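Local coordinates for poly-beta-hydroxybuterate polymerase (Cupriavidus necator, PDB 5T6O), which is the catalytic domain of a class I polyhydroxybutyrate synthase and probably acts as an acyltransferase that adds hydroxybutyryl units to a growing polyester, at residues A[43-48]-A[116-121]; A[49-54]-A[223-228]; A[188-193]-A[229-234]. The protein carries 1 engineered substitution. All blocks are in the same frame, centred on the assembly; numbering follows the deposited sequence.

Interaction 1 of 3, residues A[43-48]-A[116-121]; sequences VPPCIN and LGFAVG. Engineered in segment 116-121: Ala119 (natural residue Cys).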
ATOM      1  N   VAL A  43      -4.996   4.851  32.790  1.00 21.85           N
ATOM      2  CA  VAL A  43      -6.049   5.639  32.147  1.00 23.42           C
ATOM      3  C   VAL A  43      -6.492   4.900  30.890  1.00 22.69           C
ATOM      4  O   VAL A  43      -5.827   4.976  29.845  1.00 21.86           O
ATOM      5  CB  VAL A  43      -5.580   7.066  31.820  1.00 22.98           C
ATOM      6  CG1 VAL A  43      -6.729   7.874  31.156  1.00 22.90           C
ATOM      7  CG2 VAL A  43      -5.091   7.768  33.098  1.00 26.96           C
ATOM      8  N   PRO A  44      -7.588   4.159  30.962  1.00 24.78           N
ATOM      9  CA  PRO A  44      -8.069   3.405  29.813  1.00 22.12           C
ATOM     10  C   PRO A  44      -8.826   4.305  28.854  1.00 23.72           C
ATOM     11  O   PRO A  44      -9.132   5.460  29.181  1.00 22.98           O
ATOM     12  CB  PRO A  44      -9.005   2.359  30.444  1.00 27.83           C
ATOM     13  CG  PRO A  44      -8.868   2.552  31.963  1.00 39.71           C
ATOM     14  CD  PRO A  44      -8.417   3.947  32.154  1.00 30.50           C
ATOM     15  N   PRO A  45      -9.155   3.817  27.659  1.00 24.81           N
ATOM     16  CA  PRO A  45     -10.011   4.601  26.757  1.00 24.21           C
ATOM     17  C   PRO A  45     -11.393   4.821  27.355  1.00 24.11           C
ATOM     18  O   PRO A  45     -11.879   4.024  28.162  1.00 23.63           O
ATOM     19  CB  PRO A  45     -10.096   3.725  25.499  1.00 21.98           C
ATOM     20  CG  PRO A  45      -9.837   2.304  26.023  1.00 24.71           C
ATOM     21  CD  PRO A  45      -8.786   2.511  27.079  1.00 26.86           C
ATOM     22  N   CYS A  46     -12.027   5.918  26.947  1.00 23.25           N
ATOM     23  CA  CYS A  46     -13.449   6.119  27.219  1.00 24.01           C
ATOM     24  C   CYS A  46     -14.309   5.771  26.010  1.00 24.84           C
ATOM     25  O   CYS A  46     -15.533   5.952  26.050  1.00 24.06           O
ATOM     26  CB  CYS A  46     -13.708   7.558  27.667  1.00 24.11           C
ATOM     27  SG  CYS A  46     -13.097   8.824  26.501  1.00 27.38           S
ATOM     28  N   ILE A  47     -13.676   5.282  24.948  1.00 25.17           N
ATOM     29  CA  ILE A  47     -14.332   4.604  23.835  1.00 21.80           C
ATOM     30  C   ILE A  47     -14.314   3.113  24.160  1.00 23.82           C
ATOM     31  O   ILE A  47     -13.241   2.518  24.266  1.00 23.71           O
ATOM     32  CB  ILE A  47     -13.604   4.922  22.519  1.00 26.79           C
ATOM     33  CG1 ILE A  47     -13.740   6.428  22.222  1.00 23.94           C
ATOM     34  CG2 ILE A  47     -14.103   4.049  21.375  1.00 23.44           C
ATOM     35  CD1 ILE A  47     -12.801   6.946  21.126  1.00 23.30           C
ATOM     36  N   ASN A  48     -15.499   2.511  24.330  1.00 22.38           N
ATOM     37  CA  ASN A  48     -15.687   1.287  25.115  1.00 21.23           C
ATOM     38  C   ASN A  48     -15.184   1.478  26.549  1.00 23.83           C
ATOM     39  O   ASN A  48     -14.812   2.589  26.943  1.00 25.44           O
ATOM     40  CB  ASN A  48     -15.021   0.064  24.468  1.00 21.88           C
ATOM     41  CG  ASN A  48     -15.769  -0.416  23.237  1.00 26.84           C
ATOM     42  OD1 ASN A  48     -16.995  -0.604  23.261  1.00 30.46           O
ATOM     43  ND2 ASN A  48     -15.044  -0.608  22.159  1.00 20.62           N
ATOM     44  N   LEU A 116      -0.093   5.161  33.035  1.00 23.73           N
ATOM     45  CA  LEU A 116      -0.259   4.377  31.823  1.00 23.81           C
ATOM     46  C   LEU A 116      -1.516   4.860  31.113  1.00 23.06           C
ATOM     47  O   LEU A 116      -2.524   5.178  31.755  1.00 23.87           O
ATOM     48  CB  LEU A 116      -0.361   2.866  32.132  1.00 24.24           C
ATOM     49  CG  LEU A 116      -0.753   1.877  31.022  1.00 26.55           C
ATOM     50  CD1 LEU A 116      -0.225   0.476  31.369  1.00 24.68           C
ATOM     51  CD2 LEU A 116      -2.274   1.812  30.779  1.00 24.65           C
ATOM     52  N   GLY A 117      -1.444   4.930  29.792  1.00 23.87           N
ATOM     53  CA  GLY A 117      -2.627   5.136  28.980  1.00 24.11           C
ATOM     54  C   GLY A 117      -2.714   4.058  27.921  1.00 24.55           C
ATOM     55  O   GLY A 117      -1.704   3.501  27.495  1.00 27.50           O
ATOM     56  N   PHE A 118      -3.950   3.749  27.515  1.00 21.18           N
ATOM     57  CA  PHE A 118      -4.211   2.794  26.438  1.00 21.07           C
ATOM     58  C   PHE A 118      -5.138   3.453  25.428  1.00 25.90           C
ATOM     59  O   PHE A 118      -6.209   3.938  25.801  1.00 23.50           O
ATOM     60  CB  PHE A 118      -4.841   1.501  26.972  1.00 21.78           C
ATOM     61  CG  PHE A 118      -5.274   0.542  25.880  1.00 25.30           C
ATOM     62  CD1 PHE A 118      -4.383   0.150  24.895  1.00 30.04           C
ATOM     63  CD2 PHE A 118      -6.557   0.022  25.851  1.00 28.25           C
ATOM     64  CE1 PHE A 118      -4.758  -0.733  23.902  1.00 26.53           C
ATOM     65  CE2 PHE A 118      -6.945  -0.860  24.850  1.00 27.82           C
ATOM     66  CZ  PHE A 118      -6.044  -1.240  23.876  1.00 26.20           C
ATOM     67  N   ALA A 119      -4.723   3.487  24.160  1.00 23.68           N
ATOM     68  CA  ALA A 119      -5.567   4.011  23.065  1.00 22.55           C
ATOM     69  C   ALA A 119      -5.907   5.463  23.389  1.00 21.92           C
ATOM     70  O   ALA A 119      -5.006   6.229  23.766  1.00 23.31           O
ATOM     71  CB  ALA A 119      -6.760   3.096  22.864  1.00 22.85           C
ATOM     72  N   VAL A 120      -7.168   5.890  23.285  1.00 25.51           N
ATOM     73  CA  VAL A 120      -7.447   7.299  23.550  1.00 22.09           C
ATOM     74  C   VAL A 120      -7.126   7.671  25.000  1.00 26.83           C
ATOM     75  O   VAL A 120      -6.851   8.840  25.287  1.00 25.86           O
ATOM     76  CB  VAL A 120      -8.906   7.665  23.186  1.00 20.23           C
ATOM     77  CG1 VAL A 120      -9.901   7.055  24.169  1.00 23.35           C
ATOM     78  CG2 VAL A 120      -9.046   9.182  23.137  1.00 22.85           C
ATOM     79  N   GLY A 121      -7.117   6.693  25.923  1.00 23.46           N
ATOM     80  CA  GLY A 121      -6.613   6.968  27.263  1.00 22.22           C
ATOM     81  C   GLY A 121      -5.190   7.497  27.252  1.00 24.46           C
ATOM     82  O   GLY A 121      -4.828   8.345  28.076  1.00 24.11           O
TER
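Pro45 lies between Val120 and Phe118, its CB on the first and its CD on the second. CB meets CG1 of Val120 at 3.6 Å, CG runs on past the Phe118 carbonyl, and CD comes to 3.2 Å from Phe118 O and 3.6 Å from Phe118 CD2, the two side chains meeting at a slant. On Val120, CG1 is placed between the backbone N and the carbonyl carbon (chi1 71°), which turns it onto Pro45 and near Ile47 CD1. Cys46 N is buried here without a hydrogen-bonding partner. Before the prolines the backbones pair as parallel strands: Val43 N donates to Leu116 O (2.7 Å) and Phe118 N to Val43 O (3.2 Å). Gly121, having no side chain, brings its CA to 3.4 Å from Val43 O in a CA-H...O contact. The sharp strand-to-helix turn is the nucleophile elbow of the alpha/beta hydrolase fold. Its apex, Ala119, engineered in place of the natural cysteine, has a positive phi of 59° and takes the N-cap position of helix 120-134. Around the elbow, strand 113-118 runs between strands 40-43 and 140-146, with Leu116 and Phe118 packed on the latter. Pro44 O accepts a bond from Trp77 of strand 72-77, while Trp236 and Tyr240 of helix 234-246 touch Val120.

Interaction 2 of 3, residues A[49-54]-A[223-228]; sequences KYYILD and LFWNGD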
ATOM      1  N   LYS A  49     -15.192   0.416  27.344  1.00 21.41           N
ATOM      2  CA  LYS A  49     -14.933   0.534  28.774  1.00 20.59           C
ATOM      3  C   LYS A  49     -13.567  -0.024  29.156  1.00 21.26           C
ATOM      4  O   LYS A  49     -12.886  -0.684  28.369  1.00 23.78           O
ATOM      5  CB  LYS A  49     -16.039  -0.169  29.566  1.00 20.87           C
ATOM      6  CG  LYS A  49     -17.393   0.525  29.354  1.00 24.15           C
ATOM      7  CD  LYS A  49     -18.536  -0.333  29.856  1.00 22.36           C
ATOM      8  CE  LYS A  49     -19.870   0.377  29.610  1.00 24.42           C
ATOM      9  NZ  LYS A  49     -20.977  -0.430  30.204  1.00 24.65           N
ATOM     10  N   TYR A  50     -13.183   0.233  30.413  1.00 22.71           N
ATOM     11  CA  TYR A  50     -11.799  -0.006  30.829  1.00 26.43           C
ATOM     12  C   TYR A  50     -11.407  -1.475  30.818  1.00 26.47           C
ATOM     13  O   TYR A  50     -10.210  -1.778  30.731  1.00 25.82           O
ATOM     14  CB  TYR A  50     -11.559   0.549  32.235  1.00 26.54           C
ATOM     15  CG  TYR A  50     -12.048  -0.328  33.373  1.00 26.30           C
ATOM     16  CD1 TYR A  50     -11.271  -1.388  33.858  1.00 25.56           C
ATOM     17  CD2 TYR A  50     -13.272  -0.082  33.984  1.00 27.15           C
ATOM     18  CE1 TYR A  50     -11.720  -2.185  34.887  1.00 25.67           C
ATOM     19  CE2 TYR A  50     -13.722  -0.868  35.021  1.00 27.65           C
ATOM     20  CZ  TYR A  50     -12.936  -1.916  35.472  1.00 24.67           C
ATOM     21  OH  TYR A  50     -13.387  -2.688  36.511  1.00 26.26           O
ATOM     22  N   TYR A  51     -12.372  -2.386  30.943  1.00 25.27           N
ATOM     23  CA  TYR A  51     -12.049  -3.746  31.350  1.00 23.80           C
ATOM     24  C   TYR A  51     -11.427  -4.578  30.236  1.00 22.37           C
ATOM     25  O   TYR A  51     -11.116  -5.752  30.470  1.00 23.96           O
ATOM     26  CB  TYR A  51     -13.291  -4.439  31.916  1.00 23.10           C
ATOM     27  CG  TYR A  51     -14.453  -4.606  30.966  1.00 24.57           C
ATOM     28  CD1 TYR A  51     -14.521  -5.706  30.109  1.00 25.73           C
ATOM     29  CD2 TYR A  51     -15.523  -3.716  30.980  1.00 21.86           C
ATOM     30  CE1 TYR A  51     -15.587  -5.880  29.258  1.00 24.61           C
ATOM     31  CE2 TYR A  51     -16.613  -3.893  30.125  1.00 21.37           C
ATOM     32  CZ  TYR A  51     -16.633  -4.972  29.270  1.00 25.10           C
ATOM     33  OH  TYR A  51     -17.694  -5.156  28.415  1.00 27.25           O
ATOM     34  N   ILE A  52     -11.202  -4.000  29.049  1.00 22.67           N
ATOM     35  CA  ILE A  52     -10.256  -4.634  28.134  1.00 21.65           C
ATOM     36  C   ILE A  52      -8.916  -4.842  28.836  1.00 24.50           C
ATOM     37  O   ILE A  52      -8.181  -5.784  28.520  1.00 25.26           O
ATOM     38  CB  ILE A  52     -10.097  -3.800  26.835  1.00 25.36           C
ATOM     39  CG1 ILE A  52      -9.293  -4.576  25.778  1.00 26.65           C
ATOM     40  CG2 ILE A  52      -9.420  -2.450  27.125  1.00 24.85           C
ATOM     41  CD1 ILE A  52      -9.858  -5.936  25.447  1.00 24.21           C
ATOM     42  N   LEU A  53      -8.603  -4.005  29.828  1.00 22.89           N
ATOM     43  CA  LEU A  53      -7.367  -4.122  30.602  1.00 22.72           C
ATOM     44  C   LEU A  53      -7.494  -5.056  31.796  1.00 23.61           C
ATOM     45  O   LEU A  53      -6.487  -5.318  32.456  1.00 23.25           O
ATOM     46  CB  LEU A  53      -6.925  -2.745  31.105  1.00 24.74           C
ATOM     47  CG  LEU A  53      -6.657  -1.719  30.005  1.00 28.07           C
ATOM     48  CD1 LEU A  53      -6.221  -0.412  30.606  1.00 29.62           C
ATOM     49  CD2 LEU A  53      -5.588  -2.265  29.054  1.00 26.69           C
ATOM     50  N   ASP A  54      -8.697  -5.540  32.101  1.00 22.87           N
ATOM     51  CA  ASP A  54      -8.911  -6.501  33.194  1.00 22.44           C
ATOM     52  C   ASP A  54      -9.966  -7.503  32.728  1.00 27.10           C
ATOM     53  O   ASP A  54     -11.008  -7.681  33.342  1.00 26.79           O
ATOM     54  CB  ASP A  54      -9.345  -5.795  34.481  1.00 22.46           C
ATOM     55  CG  ASP A  54      -9.561  -6.769  35.648  1.00 28.84           C
ATOM     56  OD1 ASP A  54      -8.873  -7.803  35.690  1.00 26.87           O
ATOM     57  OD2 ASP A  54     -10.425  -6.503  36.516  1.00 27.14           O
ATOM     58  N   LEU A 223     -15.458  -9.449  21.383  1.00 25.57           N
ATOM     59  CA  LEU A 223     -16.690  -8.938  20.789  1.00 26.43           C
ATOM     60  C   LEU A 223     -17.648  -8.425  21.863  1.00 29.14           C
ATOM     61  O   LEU A 223     -18.342  -7.420  21.664  1.00 26.92           O
ATOM     62  CB  LEU A 223     -17.347 -10.026  19.939  1.00 29.65           C
ATOM     63  CG  LEU A 223     -16.533 -10.452  18.701  1.00 30.98           C
ATOM     64  CD1 LEU A 223     -17.219 -11.595  17.966  1.00 37.67           C
ATOM     65  CD2 LEU A 223     -16.352  -9.273  17.793  1.00 28.33           C
ATOM     66  N   PHE A 224     -17.691  -9.094  23.012  1.00 24.71           N
ATOM     67  CA  PHE A 224     -18.514  -8.605  24.114  1.00 27.45           C
ATOM     68  C   PHE A 224     -18.062  -7.226  24.570  1.00 24.08           C
ATOM     69  O   PHE A 224     -18.879  -6.304  24.712  1.00 25.52           O
ATOM     70  CB  PHE A 224     -18.478  -9.594  25.280  1.00 28.42           C
ATOM     71  CG  PHE A 224     -19.073  -9.051  26.547  1.00 28.45           C
ATOM     72  CD1 PHE A 224     -20.454  -8.997  26.714  1.00 32.67           C
ATOM     73  CD2 PHE A 224     -18.256  -8.601  27.578  1.00 28.73           C
ATOM     74  CE1 PHE A 224     -21.006  -8.496  27.872  1.00 30.12           C
ATOM     75  CE2 PHE A 224     -18.811  -8.098  28.748  1.00 28.50           C
ATOM     76  CZ  PHE A 224     -20.188  -8.058  28.895  1.00 29.91           C
ATOM     77  N   TRP A 225     -16.754  -7.063  24.807  1.00 25.62           N
ATOM     78  CA  TRP A 225     -16.215  -5.761  25.191  1.00 27.41           C
ATOM     79  C   TRP A 225     -16.505  -4.711  24.129  1.00 23.77           C
ATOM     80  O   TRP A 225     -16.988  -3.616  24.435  1.00 26.44           O
ATOM     81  CB  TRP A 225     -14.708  -5.867  25.427  1.00 24.31           C
ATOM     82  CG  TRP A 225     -14.039  -4.535  25.524  1.00 24.40           C
ATOM     83  CD1 TRP A 225     -14.117  -3.649  26.575  1.00 23.43           C
ATOM     84  CD2 TRP A 225     -13.196  -3.919  24.540  1.00 25.05           C
ATOM     85  NE1 TRP A 225     -13.383  -2.520  26.287  1.00 21.95           N
ATOM     86  CE2 TRP A 225     -12.798  -2.666  25.056  1.00 21.96           C
ATOM     87  CE3 TRP A 225     -12.729  -4.311  23.267  1.00 26.82           C
ATOM     88  CZ2 TRP A 225     -11.943  -1.807  24.362  1.00 21.12           C
ATOM     89  CZ3 TRP A 225     -11.894  -3.448  22.569  1.00 23.18           C
ATOM     90  CH2 TRP A 225     -11.504  -2.211  23.122  1.00 25.87           C
ATOM     91  N   ASN A 226     -16.223  -5.028  22.868  1.00 20.76           N
ATOM     92  CA  ASN A 226     -16.480  -4.046  21.821  1.00 23.80           C
ATOM     93  C   ASN A 226     -17.961  -3.711  21.723  1.00 24.74           C
ATOM     94  O   ASN A 226     -18.318  -2.570  21.410  1.00 24.51           O
ATOM     95  CB  ASN A 226     -15.963  -4.565  20.481  1.00 22.80           C
ATOM     96  CG  ASN A 226     -16.112  -3.553  19.379  1.00 23.08           C
ATOM     97  OD1 ASN A 226     -15.338  -2.597  19.296  1.00 23.97           O
ATOM     98  ND2 ASN A 226     -17.095  -3.764  18.506  1.00 27.10           N
ATOM     99  N   GLY A 227     -18.834  -4.687  21.967  1.00 24.01           N
ATOM    100  CA  GLY A 227     -20.267  -4.459  21.881  1.00 25.23           C
ATOM    101  C   GLY A 227     -20.852  -3.703  23.048  1.00 31.24           C
ATOM    102  O   GLY A 227     -21.977  -3.209  22.954  1.00 30.66           O
ATOM    103  N   ASP A 228     -20.098  -3.607  24.141  1.00 24.93           N
ATOM    104  CA  ASP A 228     -20.487  -2.898  25.364  1.00 24.06           C
ATOM    105  C   ASP A 228     -20.144  -1.419  25.138  1.00 30.31           C
ATOM    106  O   ASP A 228     -19.122  -0.892  25.582  1.00 26.64           O
ATOM    107  CB  ASP A 228     -19.762  -3.515  26.557  1.00 26.73           C
ATOM    108  CG  ASP A 228     -20.302  -3.057  27.903  1.00 29.14           C
ATOM    109  OD1 ASP A 228     -21.207  -2.200  27.943  1.00 26.55           O
ATOM    110  OD2 ASP A 228     -19.799  -3.568  28.934  1.00 23.88           O
TER
HETATM  111  O   HOH W   1     -16.788  -1.761  26.672  1.00 25.80           O
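Tyr51 and Lys49 converge on the carboxylate of Asp228, which follows the C-terminal end of helix 220-227. Of the polar bonds, Tyr51 OH donates to Asp228 OD2 (2.7 Å), which receives it on its anti lone pair and lies near the plane of the phenol ring. Lys49, stretched out from CG to NZ, forms a salt bridge from NZ to Asp228 OD1 (2.9 Å) on the syn side, though 31° out of the carboxylate plane. NZ also donates to the carbonyls of Val385 and Ala387, so the ammonium group binds the C-terminal tail as well. Trp225 NE1 points to Lys49 O in a fairly straight bond of 2.8 Å, which fixes the rotation of the indole. A water accepts from Lys49 N and donates to Trp225 O and Asp228 O, tying the loop to the helix end.

Trp225 makes two of the ring contacts. Its CD1 edge is directed at the face of Tyr51 in a T-shaped pair, with planes at 81° and centroids 5.1 Å apart. Ile52 CB sits over the five-membered ring in a CH-pi contact, 3.6 Å from its centroid, while CG2 reaches toward CZ2. Separately, Phe224 CE2 lies 3.2 Å from Tyr51 OH, the two side chains crossing at about a right angle.

The contact joins the 3-10 turn 50-53, in the loop between strand 40-43 and helix 61-67, to helix 220-227. Next to it Tyr50 packs on strands 72-77 and 23-28, Leu223 reaches helix 202-215, and Phe3 meets the ring of Phe224.

Interaction 3 of 3, residues A[188-193]-A[229-234]; sequences LELANT and ATNLPG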
ATOM      1  N   LEU A 188     -25.275  12.664  22.880  1.00 30.62           N
ATOM      2  CA  LEU A 188     -24.531  11.464  23.224  1.00 26.95           C
ATOM      3  C   LEU A 188     -24.421  10.651  21.950  1.00 33.66           C
ATOM      4  O   LEU A 188     -25.439  10.342  21.324  1.00 38.26           O
ATOM      5  CB  LEU A 188     -25.252  10.674  24.310  1.00 29.96           C
ATOM      6  CG  LEU A 188     -25.533  11.439  25.598  1.00 36.52           C
ATOM      7  CD1 LEU A 188     -26.438  10.618  26.507  1.00 36.32           C
ATOM      8  CD2 LEU A 188     -24.220  11.786  26.279  1.00 30.47           C
ATOM      9  N   GLU A 189     -23.205  10.331  21.545  1.00 25.84           N
ATOM     10  CA  GLU A 189     -23.002   9.529  20.350  1.00 27.28           C
ATOM     11  C   GLU A 189     -22.395   8.199  20.755  1.00 29.09           C
ATOM     12  O   GLU A 189     -21.386   8.165  21.470  1.00 27.83           O
ATOM     13  CB  GLU A 189     -22.113  10.241  19.333  1.00 28.23           C
ATOM     14  CG  GLU A 189     -22.842  11.327  18.583  1.00 40.77           C
ATOM     15  CD  GLU A 189     -24.016  10.781  17.771  1.00 47.57           C
ATOM     16  OE1 GLU A 189     -24.039   9.560  17.451  1.00 46.03           O
ATOM     17  OE2 GLU A 189     -24.914  11.582  17.450  1.00 53.88           O
ATOM     18  N   LEU A 190     -23.036   7.116  20.327  1.00 24.36           N
ATOM     19  CA  LEU A 190     -22.506   5.782  20.578  1.00 25.55           C
ATOM     20  C   LEU A 190     -21.119   5.644  19.977  1.00 26.80           C
ATOM     21  O   LEU A 190     -20.864   6.101  18.859  1.00 29.75           O
ATOM     22  CB  LEU A 190     -23.423   4.724  19.970  1.00 27.65           C
ATOM     23  CG  LEU A 190     -24.734   4.455  20.691  1.00 38.54           C
ATOM     24  CD1 LEU A 190     -25.620   3.585  19.808  1.00 36.52           C
ATOM     25  CD2 LEU A 190     -24.447   3.783  22.031  1.00 36.76           C
ATOM     26  N   ALA A 191     -20.225   4.973  20.712  1.00 24.20           N
ATOM     27  CA  ALA A 191     -18.866   4.747  20.233  1.00 28.83           C
ATOM     28  C   ALA A 191     -18.409   3.347  20.594  1.00 29.17           C
ATOM     29  O   ALA A 191     -18.739   2.831  21.664  1.00 26.26           O
ATOM     30  CB  ALA A 191     -17.867   5.745  20.828  1.00 27.77           C
ATOM     31  N   ASN A 192     -17.640   2.736  19.697  1.00 23.64           N
ATOM     32  CA  ASN A 192     -16.913   1.526  20.035  1.00 23.87           C
ATOM     33  C   ASN A 192     -15.560   1.587  19.347  1.00 25.23           C
ATOM     34  O   ASN A 192     -15.277   2.495  18.564  1.00 24.86           O
ATOM     35  CB  ASN A 192     -17.707   0.276  19.657  1.00 25.55           C
ATOM     36  CG  ASN A 192     -18.048   0.233  18.194  1.00 30.30           C
ATOM     37  OD1 ASN A 192     -17.241   0.590  17.351  1.00 30.61           O
ATOM     38  ND2 ASN A 192     -19.265  -0.179  17.887  1.00 31.91           N
ATOM     39  N   THR A 193     -14.711   0.610  19.653  1.00 24.61           N
ATOM     40  CA  THR A 193     -13.320   0.685  19.235  1.00 22.57           C
ATOM     41  C   THR A 193     -13.144   0.231  17.793  1.00 20.36           C
ATOM     42  O   THR A 193     -12.548   0.946  16.980  1.00 24.17           O
ATOM     43  CB  THR A 193     -12.452  -0.174  20.161  1.00 29.05           C
ATOM     44  OG1 THR A 193     -12.537   0.335  21.497  1.00 26.52           O
ATOM     45  CG2 THR A 193     -11.000  -0.155  19.707  1.00 24.48           C
ATOM     46  N   ALA A 229     -21.005  -0.743  24.383  1.00 27.59           N
ATOM     47  CA  ALA A 229     -20.634   0.554  23.821  1.00 26.84           C
ATOM     48  C   ALA A 229     -20.730   1.675  24.857  1.00 22.24           C
ATOM     49  O   ALA A 229     -21.427   1.574  25.863  1.00 21.78           O
ATOM     50  CB  ALA A 229     -21.526   0.894  22.624  1.00 31.09           C
ATOM     51  N   THR A 230     -20.000   2.761  24.600  1.00 23.52           N
ATOM     52  CA  THR A 230     -20.040   3.919  25.474  1.00 23.97           C
ATOM     53  C   THR A 230     -20.526   5.125  24.688  1.00 26.49           C
ATOM     54  O   THR A 230     -20.382   5.183  23.466  1.00 29.09           O
ATOM     55  CB  THR A 230     -18.673   4.204  26.095  1.00 22.64           C
ATOM     56  OG1 THR A 230     -17.700   4.388  25.052  1.00 24.12           O
ATOM     57  CG2 THR A 230     -18.269   3.026  26.998  1.00 22.66           C
ATOM     58  N   ASN A 231     -21.123   6.074  25.397  1.00 22.19           N
ATOM     59  CA  ASN A 231     -21.529   7.336  24.790  1.00 21.55           C
ATOM     60  C   ASN A 231     -20.400   8.347  24.857  1.00 27.85           C
ATOM     61  O   ASN A 231     -19.701   8.444  25.867  1.00 26.60           O
ATOM     62  CB  ASN A 231     -22.749   7.921  25.494  1.00 22.69           C
ATOM     63  CG  ASN A 231     -24.014   7.152  25.195  1.00 24.30           C
ATOM     64  OD1 ASN A 231     -24.240   6.736  24.056  1.00 29.42           O
ATOM     65  ND2 ASN A 231     -24.836   6.941  26.222  1.00 26.45           N
ATOM     66  N   LEU A 232     -20.257   9.130  23.787  1.00 24.93           N
ATOM     67  CA  LEU A 232     -19.345  10.262  23.802  1.00 23.12           C
ATOM     68  C   LEU A 232     -20.157  11.542  23.810  1.00 22.86           C
ATOM     69  O   LEU A 232     -21.065  11.681  22.986  1.00 25.20           O
ATOM     70  CB  LEU A 232     -18.426  10.257  22.578  1.00 20.54           C
ATOM     71  CG  LEU A 232     -17.501   9.054  22.360  1.00 26.92           C
ATOM     72  CD1 LEU A 232     -16.647   9.276  21.113  1.00 26.81           C
ATOM     73  CD2 LEU A 232     -16.616   8.817  23.602  1.00 25.21           C
ATOM     74  N   PRO A 233     -19.874  12.487  24.700  1.00 22.29           N
ATOM     75  CA  PRO A 233     -20.564  13.782  24.637  1.00 26.10           C
ATOM     76  C   PRO A 233     -20.234  14.493  23.332  1.00 22.28           C
ATOM     77  O   PRO A 233     -19.123  14.392  22.812  1.00 22.70           O
ATOM     78  CB  PRO A 233     -20.014  14.544  25.851  1.00 28.04           C
ATOM     79  CG  PRO A 233     -19.407  13.432  26.747  1.00 24.30           C
ATOM     80  CD  PRO A 233     -18.866  12.442  25.777  1.00 21.46           C
ATOM     81  N   GLY A 234     -21.219  15.220  22.810  1.00 24.18           N
ATOM     82  CA  GLY A 234     -21.084  15.899  21.537  1.00 24.55           C
ATOM     83  C   GLY A 234     -19.825  16.736  21.412  1.00 25.94           C
ATOM     84  O   GLY A 234     -19.024  16.540  20.491  1.00 25.23           O
TER
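Leu190 and Asn231 stand side by side and point the same way from a non-hydrogen-bonded pair, with Leu190 CD2 3.6 Å from Asn231 OD1. Leu188, two residues back on the same face, approaches Asn231 at a slant, its CB 3.8 Å from Asn231 CG. The amide is thus lined by carbon of two leucines, while ND2 is held from elsewhere, by the carbonyls of Ala389 and Pro80. Leu190 CD2 also reaches the methyl of Ala229, 4.2 Å away.

The strands 188-191 and 230-233 form a two-stranded antiparallel sheet, set apart from the large central sheet and belonging to the insertion that follows strand 140-146, consistent with the cap of an alpha/beta hydrolase. Two hydrogen-bonded pairs join the backbones: Glu189 with Leu232 through bonds in both directions, and Ala191 with Thr230, where Ala191 N donates to Thr230 O (2.8 Å) and Thr230 N returns a longer bond to Ala191 O (3.2 Å). The strands are strongly twisted, their directions 137° apart.

On the other face, Ala191 CB nestles against Leu232, 3.7 Å from both CG and CD1. Thr230 places OG1 between its backbone N and carbonyl carbon (chi1 57°), where it bonds to Cys46 O. Glu189 starts from this face too, but its chain bends at chi2 (-62°) and carries the carboxylate away from strand 230-233; the side chain also packs on Asp201 of a second subunit. Pro233 occupies the N-cap position of helix 234-246, whose Tyr237 touches Leu232 and Glu189; the disulfide Cys182-Cys238 ties this helix to the chain ahead of strand 188-191.

In the fold
The centre of interaction 1 lies about 3 Å from the centre of the chain, those of interactions 2 and 3 about 12 and 16 Å. Interactions 1 and 2 are both buried, interaction 3 only partly so and near another subunit. The elbow combines parallel strand pairing with apolar packing; interaction 2 relies on charge, a phenol and a tryptophan; interaction 3 is mainly antiparallel backbone bonding. Interactions 1 and 2 share the continuous loop 43-54, and residues 223-234 supply the partners of interactions 2 and 3, helix 220-227 leading directly into strand 230-233. The three also touch: Pro44 packs on Tyr50, Lys49 on Thr230, Ile47 on Asn192, and Trp225 lies against Thr193.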